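Local coordinates for MIPZ (Caulobacter crescentus, PDB 2XJ9), which positions the bacterial division plane as a P-loop ATPase, inhibiting cell division in a gradient driven by localized dimerization and nucleoid binding, at residues 141-145 with 156-160; 218-224 with 252-257. The protein carries 1 engineered substitution. One frame throughout, in Å; residues are numbered along the deposited sequence.

Contact 1 of 2, residues 141-145 with 156-160; sequences DMLGT and PSLYS
Asp141 meets Ser157 through its main chain: the carbonyl Asp141 O receives a hydrogen bond from Ser157 OG at 3.0 Å. The bond lies beside a two-stranded antiparallel pairing, 144-145 with 155-156, separate from the parallel sheet of this P-loop ATPase. With chi1 at -178°, the Ser157 hydroxyl is swung opposite its own nitrogen and approaches the acceptor tilted 24° from the carbonyl plane. The Asp141 carboxylate is engaged elsewhere, in a salt bridge to Arg50 of the second subunit. If an alanine stood at Ser157, Asp141 O would probably lose its donor from 156-160, leaving residues 141-143 held to 156-160 by the remaining bonds alone. Met142 O accepts the amide Tyr159 N at 2.9 Å, almost in line with the carbonyl bond. Bends at chi2 and chi3 fold the thioether chain back, bringing Met142 CE to 3.6 Å from Leu158 CB. Leu143 O takes two donors, Ser160 OG at 2.8 Å and, in a weak bond, Ser157 N. The leucine side chain runs alongside Tyr159, pointing the same way, with its CD2 in plane at the ring edge; Tyr159 OH is hydrogen-bonded to His123 and Thr131. Gly144 pairs with Pro156 in a non-hydrogen-bonded bridge, their CA atoms 4.3 Å apart. At Thr145, bound through its backbone to Thr154 and Lys155, the amide N lies 4.1 Å from Ser157 CB.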
loop_
_atom_site.group_PDB
_atom_site.type_symbol
_atom_site.label_atom_id
_atom_site.label_comp_id
_atom_site.label_asym_id
_atom_site.label_seq_id
_atom_site.Cartn_x
_atom_site.Cartn_y
_atom_site.Cartn_z
ATOM N N ASP A 141 7.968 -8.458 6.084
ATOM C CA ASP A 141 7.806 -9.851 5.669
ATOM C C ASP A 141 7.999 -10.066 4.168
ATOM O O ASP A 141 8.100 -11.199 3.705
ATOM C CB ASP A 141 6.427 -10.355 6.074
ATOM C CG ASP A 141 6.288 -11.846 5.896
ATOM O OD1 ASP A 141 5.319 -12.272 5.225
ATOM O OD2 ASP A 141 7.148 -12.585 6.426
ATOM N N MET A 142 8.018 -8.975 3.404
ATOM C CA MET A 142 8.318 -9.039 1.971
ATOM C C MET A 142 9.820 -8.904 1.700
ATOM O O MET A 142 10.296 -9.191 0.592
ATOM C CB MET A 142 7.503 -8.005 1.176
ATOM C CG MET A 142 5.996 -8.334 1.146
ATOM S SD MET A 142 5.656 -9.954 0.374
ATOM C CE MET A 142 6.088 -9.613 -1.341
ATOM N N LEU A 143 10.569 -8.493 2.721
ATOM C CA LEU A 143 12.028 -8.533 2.618
ATOM C C LEU A 143 12.641 -9.828 3.185
ATOM O O LEU A 143 13.480 -10.440 2.543
ATOM C CB LEU A 143 12.652 -7.274 3.230
ATOM C CG LEU A 143 12.088 -5.979 2.627
ATOM C CD1 LEU A 143 12.492 -4.765 3.404
ATOM C CD2 LEU A 143 12.509 -5.836 1.171
ATOM N N GLY A 144 12.198 -10.266 4.357
ATOM C CA GLY A 144 12.770 -11.434 4.991
ATOM C C GLY A 144 11.821 -12.132 5.946
ATOM O O GLY A 144 10.991 -11.498 6.602
ATOM N N THR A 145 11.943 -13.450 6.026
ATOM C CA THR A 145 11.080 -14.245 6.869
ATOM C C THR A 145 11.645 -14.422 8.271
ATOM O O THR A 145 12.762 -14.917 8.445
ATOM C CB THR A 145 10.828 -15.602 6.253
ATOM O OG1 THR A 145 9.642 -15.523 5.444
ATOM C CG2 THR A 145 10.655 -16.659 7.356
ATOM N N PRO A 156 15.828 -14.852 3.299
ATOM C CA PRO A 156 15.355 -13.753 2.462
ATOM C C PRO A 156 13.952 -14.069 1.993
ATOM O O PRO A 156 13.524 -15.213 2.132
ATOM C CB PRO A 156 16.319 -13.789 1.270
ATOM C CG PRO A 156 17.528 -14.440 1.797
ATOM C CD PRO A 156 17.035 -15.481 2.741
ATOM N N SER A 157 13.268 -13.086 1.418
ATOM C CA SER A 157 11.873 -13.249 1.045
ATOM C C SER A 157 11.511 -12.596 -0.284
ATOM O O SER A 157 12.301 -11.854 -0.862
ATOM C CB SER A 157 10.970 -12.705 2.151
ATOM O OG SER A 157 9.617 -12.902 1.809
ATOM N N LEU A 158 10.292 -12.866 -0.734
ATOM C CA LEU A 158 9.830 -12.557 -2.089
ATOM C C LEU A 158 10.478 -11.372 -2.808
ATOM O O LEU A 158 10.879 -11.494 -3.965
ATOM C CB LEU A 158 8.308 -12.377 -2.095
ATOM C CG LEU A 158 7.461 -13.447 -2.786
ATOM C CD1 LEU A 158 8.071 -14.834 -2.656
ATOM C CD2 LEU A 158 6.048 -13.423 -2.220
ATOM N N TYR A 159 10.548 -10.221 -2.152
ATOM C CA TYR A 159 11.006 -9.020 -2.828
ATOM C C TYR A 159 12.521 -8.921 -2.825
ATOM O O TYR A 159 13.118 -8.375 -3.759
ATOM C CB TYR A 159 10.411 -7.769 -2.205
ATOM C CG TYR A 159 10.930 -6.525 -2.852
ATOM C CD1 TYR A 159 10.553 -6.187 -4.128
ATOM C CD2 TYR A 159 11.816 -5.702 -2.200
ATOM C CE1 TYR A 159 11.031 -5.048 -4.739
ATOM C CE2 TYR A 159 12.306 -4.554 -2.802
ATOM C CZ TYR A 159 11.911 -4.231 -4.075
ATOM O OH TYR A 159 12.392 -3.089 -4.694
ATOM N N SER A 160 13.147 -9.433 -1.770
ATOM C CA SER A 160 14.603 -9.523 -1.735
ATOM C C SER A 160 15.052 -10.221 -2.981
ATOM O O SER A 160 15.940 -9.741 -3.666
ATOM C CB SER A 160 15.080 -10.321 -0.531
ATOM O OG SER A 160 15.214 -9.482 0.592
#

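Contact 2 of 2, residues 218-224 with 252-257; sequences LRDRVIY and AARQEL. With AGS (phosphothiophosphoric acid-adenylate ester), chain D.
The Arg221 guanidinium presents its edge to the carboxylate of Glu256, with the two planes turned 52° apart, and lies between two covers: the backbone around Ala252 C over one face and Arg219 CB over the opposite face, each offset toward the rim. The Tyr224 ring has Leu218 CD1 above one face, also toward the rim, while Arg219 O, Glu256 OE1 and AGS N1 lie near its plane at the edge. These groups belong to the adenine pocket of the P-loop ATPase, formed by the loop after strand 213-215 and backed by helix 249-263. The base is read by the main chain: AGS N6 donates to Arg219 O at 3.2 Å, and Arg221 N donates to AGS N1 at 3.0 Å with an N-H...N angle of 156°. This paired use of N6 and N1 matches the hydrogen-bonding edge of adenine. Tyr224 borders the same edge, its CD2 3.3 Å from AGS N6, and makes an edge-to-face contact with His24.

Behind this first shell, Glu256 ties the loop to the helix. Its chain is extended beyond CG, which carries the carboxylate across to the loop. Tyr224 OH donates to Glu256 OE1 at 2.6 Å, nearly along the C-O axis, with ring and carboxylate planes only 28° apart. Through this bond the carboxylate holds a residue that meets the N1/N6 edge of the base, consistent with a second-shell role in positioning the adenine-reading loop. The salt bridge from Arg221 NH1 to Glu256 OE2 is a less certain second arm, since the modelled place of NH1 is doubtful. Apolar packing completes the interface: Ile223 CG2 meets Ala253 CB at 4.2 Å, and Leu218 CD2 lies 4.1 Å from Leu257 CD1.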
loop_
_atom_site.group_PDB
_atom_site.type_symbol
_atom_site.label_atom_id
_atom_site.label_comp_id
_atom_site.label_asym_id
_atom_site.label_seq_id
_atom_site.Cartn_x
_atom_site.Cartn_y
_atom_site.Cartn_z
ATOM N N LEU A 218 11.903 8.932 6.538
ATOM C CA LEU A 218 10.989 10.070 6.585
ATOM C C LEU A 218 9.967 9.846 7.698
ATOM O O LEU A 218 9.728 8.716 8.119
ATOM C CB LEU A 218 10.260 10.246 5.267
ATOM C CG LEU A 218 11.131 10.374 4.016
ATOM C CD1 LEU A 218 10.273 10.849 2.831
ATOM C CD2 LEU A 218 12.276 11.328 4.273
ATOM N N ARG A 219 9.369 10.914 8.190
ATOM C CA ARG A 219 8.393 10.751 9.246
ATOM C C ARG A 219 7.041 11.049 8.669
ATOM O O ARG A 219 6.932 11.733 7.662
ATOM C CB ARG A 219 8.701 11.676 10.409
ATOM C CG ARG A 219 10.017 11.346 11.068
ATOM C CD ARG A 219 10.089 11.923 12.463
ATOM N NE ARG A 219 8.780 11.910 13.115
ATOM C CZ ARG A 219 8.589 12.077 14.423
ATOM N NH1 ARG A 219 7.358 12.050 14.925
ATOM N NH2 ARG A 219 9.628 12.262 15.231
ATOM N N ASP A 220 6.011 10.512 9.300
ATOM C CA ASP A 220 4.638 10.776 8.908
ATOM C C ASP A 220 4.403 12.290 8.965
ATOM O O ASP A 220 4.596 12.911 9.993
ATOM C CB ASP A 220 3.706 10.006 9.855
ATOM C CG ASP A 220 2.302 9.852 9.319
ATOM O OD1 ASP A 220 2.056 10.200 8.147
ATOM O OD2 ASP A 220 1.435 9.366 10.077
ATOM N N ARG A 221 4.015 12.891 7.852
ATOM C CA ARG A 221 3.889 14.334 7.801
ATOM C C ARG A 221 2.893 14.772 6.764
ATOM O O ARG A 221 3.080 14.532 5.576
ATOM C CB ARG A 221 5.222 14.949 7.444
ATOM C CG ARG A 221 6.218 14.908 8.554
ATOM C CD ARG A 221 7.073 16.155 8.512
ATOM N NE ARG A 221 7.843 16.309 9.736
ATOM C CZ ARG A 221 9.046 15.781 9.908
ATOM N NH1 ARG A 221 9.595 15.075 8.930
ATOM N NH2 ARG A 221 9.697 15.961 11.050
ATOM N N VAL A 222 1.857 15.458 7.205
ATOM C CA VAL A 222 0.838 15.987 6.315
ATOM C C VAL A 222 1.380 16.620 5.034
ATOM O O VAL A 222 0.771 16.503 3.977
ATOM C CB VAL A 222 0.006 17.068 7.041
ATOM C CG1 VAL A 222 -1.394 17.153 6.445
ATOM C CG2 VAL A 222 -0.048 16.771 8.536
ATOM N N ILE A 223 2.505 17.316 5.146
ATOM C CA ILE A 223 3.059 18.077 4.041
ATOM C C ILE A 223 3.569 17.149 2.930
ATOM O O ILE A 223 3.749 17.570 1.771
ATOM C CB ILE A 223 4.184 19.048 4.523
ATOM C CG1 ILE A 223 4.623 19.980 3.395
ATOM C CG2 ILE A 223 5.368 18.279 5.071
ATOM C CD1 ILE A 223 3.522 20.893 2.906
ATOM N N TYR A 224 3.781 15.881 3.276
ATOM C CA TYR A 224 4.236 14.900 2.290
ATOM C C TYR A 224 3.084 14.361 1.452
ATOM O O TYR A 224 3.288 13.556 0.537
ATOM C CB TYR A 224 4.929 13.736 2.977
ATOM C CG TYR A 224 6.332 14.028 3.487
ATOM C CD1 TYR A 224 7.147 14.961 2.862
ATOM C CD2 TYR A 224 6.835 13.374 4.601
ATOM C CE1 TYR A 224 8.422 15.229 3.337
ATOM C CE2 TYR A 224 8.096 13.636 5.067
ATOM C CZ TYR A 224 8.885 14.560 4.429
ATOM O OH TYR A 224 10.147 14.816 4.889
ATOM N N ALA A 252 11.803 20.890 9.234
ATOM C CA ALA A 252 12.221 19.529 9.538
ATOM C C ALA A 252 12.118 18.650 8.291
ATOM O O ALA A 252 12.931 17.744 8.078
ATOM C CB ALA A 252 11.380 18.960 10.643
ATOM N N ALA A 253 11.113 18.932 7.473
ATOM C CA ALA A 253 10.839 18.144 6.275
ATOM C C ALA A 253 11.916 18.291 5.196
ATOM O O ALA A 253 12.449 17.292 4.686
ATOM C CB ALA A 253 9.464 18.501 5.702
ATOM N N ARG A 254 12.230 19.532 4.841
ATOM C CA ARG A 254 13.217 19.755 3.807
ATOM C C ARG A 254 14.559 19.255 4.326
ATOM O O ARG A 254 15.442 18.867 3.547
ATOM C CB ARG A 254 13.269 21.223 3.423
ATOM C CG ARG A 254 14.086 22.086 4.354
ATOM C CD ARG A 254 13.731 23.549 4.168
ATOM N NE ARG A 254 13.422 23.806 2.792
ATOM C CZ ARG A 254 12.310 24.229 2.199
ATOM N NH1 ARG A 254 12.395 24.317 0.885
ATOM N NH2 ARG A 254 11.178 24.574 2.812
ATOM N N GLN A 255 14.693 19.247 5.649
ATOM C CA GLN A 255 15.834 18.615 6.306
ATOM C C GLN A 255 15.979 17.136 5.950
ATOM O O GLN A 255 16.975 16.752 5.351
ATOM C CB GLN A 255 15.749 18.782 7.824
ATOM C CG GLN A 255 16.532 19.968 8.347
ATOM C CD GLN A 255 17.986 19.928 7.899
ATOM O OE1 GLN A 255 18.757 20.854 8.169
ATOM N NE2 GLN A 255 18.369 18.849 7.208
ATOM N N GLU A 256 14.990 16.321 6.322
ATOM C CA GLU A 256 14.987 14.885 6.041
ATOM C C GLU A 256 15.201 14.568 4.580
ATOM O O GLU A 256 15.896 13.615 4.243
ATOM C CB GLU A 256 13.646 14.290 6.400
ATOM C CG GLU A 256 13.341 14.271 7.845
ATOM C CD GLU A 256 11.941 13.833 8.086
ATOM O OE1 GLU A 256 11.174 13.804 7.100
ATOM O OE2 GLU A 256 11.598 13.525 9.246
ATOM N N LEU A 257 14.555 15.340 3.717
ATOM C CA LEU A 257 14.691 15.133 2.300
ATOM C C LEU A 257 16.149 15.298 1.946
ATOM O O LEU A 257 16.724 14.479 1.219
ATOM C CB LEU A 257 13.871 16.147 1.532
ATOM C CG LEU A 257 12.628 15.624 0.829
ATOM C CD1 LEU A 257 12.072 14.380 1.522
ATOM C CD2 LEU A 257 11.602 16.737 0.785
HETATM P PG AGS D . 1.166 1.460 -3.838
HETATM S S1G AGS D . 1.374 -0.042 -3.644
HETATM O O2G AGS D . -0.276 1.921 -3.837
HETATM O O3G AGS D . 1.920 2.099 -4.983
HETATM P PB AGS D . 3.007 3.255 -2.559
HETATM O O1B AGS D . 4.243 2.486 -2.145
HETATM O O2B AGS D . 2.887 4.063 -3.826
HETATM O O3B AGS D . 1.812 2.164 -2.528
HETATM P PA AGS D . 2.338 5.742 -1.344
HETATM O O1A AGS D . 3.553 6.526 -1.794
HETATM O O2A AGS D . 1.039 5.954 -2.030
HETATM O O3A AGS D . 2.662 4.187 -1.309
HETATM O "O5'" AGS D . 2.133 5.954 0.229
HETATM C "C5'" AGS D . 1.071 5.289 0.891
HETATM C "C4'" AGS D . 0.168 6.309 1.604
HETATM O "O4'" AGS D . 0.986 6.926 2.562
HETATM C "C3'" AGS D . -0.337 7.456 0.746
HETATM O "O3'" AGS D . -1.597 7.873 1.243
HETATM C "C2'" AGS D . 0.608 8.618 0.958
HETATM O "O2'" AGS D . -0.125 9.840 0.795
HETATM C "C1'" AGS D . 1.066 8.338 2.374
HETATM N N9 AGS D . 2.469 8.585 2.780
HETATM C C8 AGS D . 3.557 7.895 2.365
HETATM N N7 AGS D . 4.689 8.340 2.981
HETATM C C5 AGS D . 4.300 9.314 3.824
HETATM C C6 AGS D . 4.971 10.191 4.771
HETATM N N6 AGS D . 6.307 10.104 4.929
HETATM N N1 AGS D . 4.202 11.060 5.459
HETATM C C2 AGS D . 2.872 11.161 5.304
HETATM N N3 AGS D . 2.189 10.395 4.456
HETATM C C4 AGS D . 2.843 9.469 3.709
#

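Overall arrangement
Along the chain, contact 1 closes before contact 2 opens; their centres are 27 Å apart and their nearest atoms about 14 Å apart, so they do not touch. Contact 1 sits past strand 128-134, where a two-stranded antiparallel sheet leads into helix 158-168. Contact 2 joins the loop after strand 213-215, an outermost strand of the parallel sheet, to helix 249-263. Both reach the second subunit. Residues 141-145 follow closely on Ser136, Val138 and Asp139 of a nucleotide pocket, and the AGS at contact 2 is also bonded by Ser136 and Asp139 of the second subunit. The two contacts thus lie near different parts of the nucleotide-bound dimer interface.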